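Long-range contact in uncharacterized ABC transporter solute-binding protein yclQ (Bacillus subtilis subsp. subtilis str. 168, PDB 3GFV), which binds iron-free and ferric petrobactin, and its precursor 3,4-dihydroxybenzoic acid, as the solute-binding component of the ABC importer YclNOPQ: residues Asp181-Tyr193 / Gln207-Tyr220. Sequence-based numbering, arbitrary orientation.
Sequences DGKISAFGPKSRY and QNIKASTHGQSVSY
Strands 183-187 and 216-218 run antiparallel but splayed, their directions 131° apart. The backbones of Ala186 and Gln216 bond both ways, Ala186 N to Gln216 O at 2.8 Å and Gln216 N to Ala186 O at 2.9 Å. Toward Val218 the pairing opens: Val218 N still reaches Ile184 O, but a water bridges Ile184 N and Val218 O. Ile184, Ala186 and Val218 share one face of the sheet. Ile184 CG2 touches Val218 CG2, while CG1, anti to the carbonyl carbon (chi1 -52°), leads Ile184 CD1 to the Tyr220 ring, 3.4 Å from Tyr220 CE2. Ala186 CB sits between Val218 CG1 and Ile209 CD1, and Tyr222 of helix 220-226 packs on Ala186 and Ile209. On the other face the Phe187 ring is sandwiched: Gly215 CA makes a CH-pi contact 3.7 Å from its centroid, Tyr193 CD2 lies over the opposite face, and Thr213 O and Ser191 OG meet its edge. Beyond the strands, Gly188-Ser191 forms a type II beta turn whose Gly188 O accepts both Ser191 N and Ser191 OG, the hydroxyl approaching in the carbonyl plane on a lone pair at 2.7 Å. Ala211 CB rests against this turn, 3.7 Å from Pro189 O. Next to it Arg192 N donates to Ser212 O, and the extended Arg192 side chain, with CG anti to the backbone N (chi1 179°), passes alongside Thr213 O so that NH1 binds that oxygen at 3.2 Å. The same NH1 forms a salt bridge with a bound phosphate, probably from the crystallisation liquor. Strand 216-218 pairs with 183-187, whose other neighbour is strand 173-180, and forms a short antiparallel edge of the mixed sheet in the C-terminal lobe of the bilobal periplasmic-binding fold of siderophore-binding proteins.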
loop_
_atom_site.group_PDB
_atom_site.type_symbol
_atom_site.label_atom_id
_atom_site.label_comp_id
_atom_site.label_asym_id
_atom_site.label_seq_id
_atom_site.Cartn_x
_atom_site.Cartn_y
_atom_site.Cartn_z
ATOM N N ASP A 181 8.256 4.743 -17.130
ATOM C CA ASP A 181 8.912 5.375 -18.254
ATOM C C ASP A 181 9.231 4.312 -19.297
ATOM O O ASP A 181 10.335 4.273 -19.850
ATOM C CB ASP A 181 10.184 6.057 -17.785
ATOM C CG ASP A 181 10.730 7.039 -18.811
ATOM O OD1 ASP A 181 10.011 7.337 -19.795
ATOM O OD2 ASP A 181 11.877 7.510 -18.625
ATOM N N GLY A 182 8.266 3.436 -19.543
ATOM C CA GLY A 182 8.399 2.441 -20.591
ATOM C C GLY A 182 9.052 1.139 -20.170
ATOM O O GLY A 182 8.909 0.133 -20.871
ATOM N N LYS A 183 9.795 1.147 -19.062
ATOM C CA LYS A 183 10.390 -0.088 -18.550
ATOM C C LYS A 183 9.348 -0.851 -17.719
ATOM O O LYS A 183 8.552 -0.254 -16.990
ATOM C CB LYS A 183 11.621 0.191 -17.686
ATOM C CG LYS A 183 12.921 0.489 -18.464
ATOM C CD LYS A 183 12.649 0.977 -19.874
ATOM C CE LYS A 183 13.907 1.550 -20.524
ATOM N NZ LYS A 183 13.565 2.457 -21.659
ATOM N N ILE A 184 9.368 -2.171 -17.826
ATOM C CA ILE A 184 8.387 -2.992 -17.109
ATOM C C ILE A 184 9.083 -3.821 -16.045
ATOM O O ILE A 184 10.177 -4.328 -16.274
ATOM C CB ILE A 184 7.746 -3.990 -18.091
ATOM C CG1 ILE A 184 7.213 -3.268 -19.322
ATOM C CG2 ILE A 184 6.643 -4.786 -17.406
ATOM C CD1 ILE A 184 7.019 -4.198 -20.517
ATOM N N SER A 185 8.466 -3.972 -14.878
ATOM C CA SER A 185 8.971 -4.919 -13.908
ATOM C C SER A 185 7.830 -5.788 -13.397
ATOM O O SER A 185 6.690 -5.345 -13.356
ATOM C CB SER A 185 9.687 -4.211 -12.767
ATOM O OG SER A 185 8.835 -3.234 -12.206
ATOM N N ALA A 186 8.157 -7.024 -13.033
ATOM C CA ALA A 186 7.159 -8.020 -12.643
ATOM C C ALA A 186 7.206 -8.284 -11.157
ATOM O O ALA A 186 8.276 -8.240 -10.552
ATOM C CB ALA A 186 7.389 -9.344 -13.422
ATOM N N PHE A 187 6.038 -8.610 -10.602
ATOM C CA PHE A 187 5.866 -8.824 -9.183
ATOM C C PHE A 187 5.085 -10.109 -8.976
ATOM O O PHE A 187 3.984 -10.278 -9.530
ATOM C CB PHE A 187 5.084 -7.649 -8.605
ATOM C CG PHE A 187 5.860 -6.374 -8.581
ATOM C CD1 PHE A 187 6.600 -6.026 -7.452
ATOM C CD2 PHE A 187 5.858 -5.514 -9.683
ATOM C CE1 PHE A 187 7.326 -4.838 -7.422
ATOM C CE2 PHE A 187 6.582 -4.327 -9.659
ATOM C CZ PHE A 187 7.310 -3.987 -8.528
ATOM N N GLY A 188 5.654 -11.008 -8.184
ATOM C CA GLY A 188 4.999 -12.261 -7.884
ATOM C C GLY A 188 4.763 -12.395 -6.394
ATOM O O GLY A 188 4.808 -11.397 -5.646
ATOM N N PRO A 189 4.504 -13.625 -5.946
ATOM C CA PRO A 189 4.270 -13.872 -4.519
ATOM C C PRO A 189 5.358 -13.265 -3.629
ATOM O O PRO A 189 6.537 -13.319 -3.970
ATOM C CB PRO A 189 4.280 -15.404 -4.423
ATOM C CG PRO A 189 3.805 -15.861 -5.773
ATOM C CD PRO A 189 4.485 -14.873 -6.735
ATOM N N LYS A 190 4.939 -12.672 -2.510
ATOM C CA LYS A 190 5.841 -12.151 -1.474
ATOM C C LYS A 190 6.523 -10.848 -1.882
ATOM O O LYS A 190 7.268 -10.264 -1.099
ATOM C CB LYS A 190 6.890 -13.193 -1.080
ATOM C CG LYS A 190 6.317 -14.559 -0.747
ATOM C CD LYS A 190 5.774 -14.620 0.659
ATOM C CE LYS A 190 5.289 -16.027 1.011
ATOM N NZ LYS A 190 4.008 -16.389 0.316
ATOM N N SER A 191 6.263 -10.382 -3.100
ATOM C CA SER A 191 6.826 -9.109 -3.545
ATOM C C SER A 191 5.979 -7.942 -3.042
ATOM O O SER A 191 4.957 -8.121 -2.357
ATOM C CB SER A 191 6.935 -9.050 -5.080
ATOM O OG SER A 191 5.649 -8.850 -5.660
ATOM N N ARG A 192 6.402 -6.741 -3.400
ATOM C CA ARG A 192 5.672 -5.550 -3.024
ATOM C C ARG A 192 4.180 -5.647 -3.353
ATOM O O ARG A 192 3.337 -5.211 -2.587
ATOM C CB ARG A 192 6.290 -4.360 -3.745
ATOM C CG ARG A 192 5.595 -3.062 -3.461
ATOM C CD ARG A 192 6.317 -1.978 -4.233
ATOM N NE ARG A 192 5.993 -0.654 -3.737
ATOM C CZ ARG A 192 6.636 0.445 -4.108
ATOM N NH1 ARG A 192 7.641 0.368 -4.976
ATOM N NH2 ARG A 192 6.272 1.616 -3.611
ATOM N N TYR A 193 3.845 -6.246 -4.491
ATOM C CA TYR A 193 2.442 -6.369 -4.880
ATOM C C TYR A 193 1.980 -7.819 -4.887
ATOM O O TYR A 193 0.942 -8.165 -5.483
ATOM C CB TYR A 193 2.178 -5.705 -6.246
ATOM C CG TYR A 193 2.629 -4.261 -6.302
ATOM C CD1 TYR A 193 2.075 -3.302 -5.459
ATOM C CD2 TYR A 193 3.630 -3.858 -7.176
ATOM C CE1 TYR A 193 2.509 -1.979 -5.501
ATOM C CE2 TYR A 193 4.054 -2.550 -7.229
ATOM C CZ TYR A 193 3.487 -1.609 -6.387
ATOM O OH TYR A 193 3.907 -0.296 -6.433
ATOM N N GLN A 207 5.170 -18.405 -11.106
ATOM C CA GLN A 207 5.453 -18.626 -9.686
ATOM C C GLN A 207 6.850 -18.183 -9.284
ATOM O O GLN A 207 7.123 -17.979 -8.099
ATOM C CB GLN A 207 5.329 -20.122 -9.364
ATOM C CG GLN A 207 3.929 -20.676 -9.475
ATOM C CD GLN A 207 3.099 -20.380 -8.246
ATOM O OE1 GLN A 207 3.526 -19.639 -7.355
ATOM N NE2 GLN A 207 1.904 -20.960 -8.185
ATOM N N ASN A 208 7.724 -18.032 -10.274
ATOM C CA ASN A 208 9.155 -17.914 -10.018
ATOM C C ASN A 208 9.747 -16.512 -10.103
ATOM O O ASN A 208 10.964 -16.348 -10.116
ATOM C CB ASN A 208 9.919 -18.868 -10.930
ATOM C CG ASN A 208 9.499 -20.311 -10.725
ATOM O OD1 ASN A 208 9.220 -21.034 -11.683
ATOM N ND2 ASN A 208 9.426 -20.729 -9.466
ATOM N N ILE A 209 8.890 -15.506 -10.165
ATOM C CA ILE A 209 9.356 -14.126 -10.133
ATOM C C ILE A 209 10.049 -13.871 -8.794
ATOM O O ILE A 209 9.479 -14.118 -7.728
ATOM C CB ILE A 209 8.179 -13.153 -10.275
ATOM C CG1 ILE A 209 7.473 -13.393 -11.620
ATOM C CG2 ILE A 209 8.665 -11.716 -10.155
ATOM C CD1 ILE A 209 6.110 -12.721 -11.740
ATOM N N LYS A 210 11.288 -13.400 -8.862
ATOM C CA LYS A 210 12.071 -13.059 -7.676
ATOM C C LYS A 210 11.437 -11.868 -6.949
ATOM O O LYS A 210 11.271 -10.799 -7.541
ATOM C CB LYS A 210 13.497 -12.709 -8.102
ATOM C CG LYS A 210 14.447 -12.366 -6.963
ATOM C CD LYS A 210 15.624 -11.547 -7.498
ATOM C CE LYS A 210 16.726 -11.347 -6.461
ATOM N NZ LYS A 210 17.835 -12.335 -6.612
ATOM N N ALA A 211 11.093 -12.054 -5.671
ATOM C CA ALA A 211 10.386 -11.022 -4.909
ATOM C C ALA A 211 11.300 -9.854 -4.602
ATOM O O ALA A 211 12.430 -10.039 -4.144
ATOM C CB ALA A 211 9.821 -11.594 -3.611
ATOM N N SER A 212 10.813 -8.649 -4.852
ATOM C CA SER A 212 11.548 -7.456 -4.461
ATOM C C SER A 212 10.598 -6.268 -4.350
ATOM O O SER A 212 9.380 -6.406 -4.554
ATOM C CB SER A 212 12.659 -7.162 -5.470
ATOM O OG SER A 212 12.094 -6.825 -6.718
ATOM N N THR A 213 11.147 -5.102 -4.020
ATOM C CA THR A 213 10.327 -3.907 -3.867
ATOM C C THR A 213 10.225 -3.131 -5.174
ATOM O O THR A 213 9.254 -2.396 -5.398
ATOM C CB THR A 213 10.893 -2.975 -2.781
ATOM O OG1 THR A 213 12.266 -2.693 -3.076
ATOM C CG2 THR A 213 10.798 -3.631 -1.409
ATOM N N HIS A 214 11.236 -3.308 -6.027
ATOM C CA HIS A 214 11.331 -2.628 -7.316
ATOM C C HIS A 214 10.843 -3.536 -8.453
ATOM O O HIS A 214 10.622 -3.082 -9.576
ATOM C CB HIS A 214 12.784 -2.207 -7.567
ATOM C CG HIS A 214 12.980 -1.376 -8.799
ATOM N ND1 HIS A 214 13.550 -1.874 -9.952
ATOM C CD2 HIS A 214 12.689 -0.077 -9.055
ATOM C CE1 HIS A 214 13.598 -0.921 -10.865
ATOM N NE2 HIS A 214 13.082 0.179 -10.347
ATOM N N GLY A 215 10.683 -4.818 -8.142
ATOM C CA GLY A 215 10.214 -5.802 -9.104
ATOM C C GLY A 215 11.337 -6.359 -9.959
ATOM O O GLY A 215 12.467 -5.853 -9.971
ATOM N N GLN A 216 11.014 -7.412 -10.697
ATOM C CA GLN A 216 11.984 -8.061 -11.575
ATOM C C GLN A 216 11.898 -7.451 -12.967
ATOM O O GLN A 216 10.858 -7.473 -13.605
ATOM C CB GLN A 216 11.701 -9.561 -11.630
ATOM C CG GLN A 216 12.616 -10.363 -12.524
ATOM C CD GLN A 216 12.198 -11.824 -12.566
ATOM O OE1 GLN A 216 12.114 -12.481 -11.527
ATOM N NE2 GLN A 216 11.917 -12.337 -13.766
ATOM N N SER A 217 13.003 -6.892 -13.431
ATOM C CA SER A 217 13.011 -6.259 -14.732
ATOM C C SER A 217 12.703 -7.310 -15.810
ATOM O O SER A 217 13.300 -8.391 -15.816
ATOM C CB SER A 217 14.381 -5.594 -14.953
ATOM O OG SER A 217 14.494 -5.115 -16.277
ATOM N N VAL A 218 11.724 -7.018 -16.673
ATOM C CA VAL A 218 11.332 -7.942 -17.739
ATOM C C VAL A 218 11.044 -7.204 -19.047
ATOM O O VAL A 218 10.802 -6.006 -19.046
ATOM C CB VAL A 218 10.087 -8.779 -17.372
ATOM C CG1 VAL A 218 10.360 -9.721 -16.191
ATOM C CG2 VAL A 218 8.879 -7.887 -17.089
ATOM N N SER A 219 11.049 -7.940 -20.158
ATOM C CA SER A 219 10.764 -7.388 -21.486
ATOM C C SER A 219 9.314 -7.642 -21.906
ATOM O O SER A 219 8.562 -8.361 -21.233
ATOM C CB SER A 219 11.670 -8.062 -22.520
ATOM O OG SER A 219 11.358 -9.453 -22.560
ATOM N N TYR A 220 8.929 -7.081 -23.051
ATOM C CA TYR A 220 7.617 -7.376 -23.620
ATOM C C TYR A 220 7.512 -8.856 -23.960
ATOM O O TYR A 220 6.454 -9.476 -23.782
ATOM C CB TYR A 220 7.351 -6.530 -24.873
ATOM C CG TYR A 220 7.176 -5.050 -24.594
ATOM C CD1 TYR A 220 6.096 -4.343 -25.114
ATOM C CD2 TYR A 220 8.089 -4.360 -23.806
ATOM C CE1 TYR A 220 5.938 -2.987 -24.860
ATOM C CE2 TYR A 220 7.939 -3.011 -23.545
ATOM C CZ TYR A 220 6.864 -2.326 -24.076
ATOM O OH TYR A 220 6.723 -0.981 -23.805
HETATM O O HOH W 1 11.211 -3.341 -19.605
HETATM O O HOH W 2 12.774 -3.101 -16.586
HETATM O O HOH W 3 9.107 -9.003 -7.809
HETATM O O HOH W 4 7.800 -12.321 -6.386
#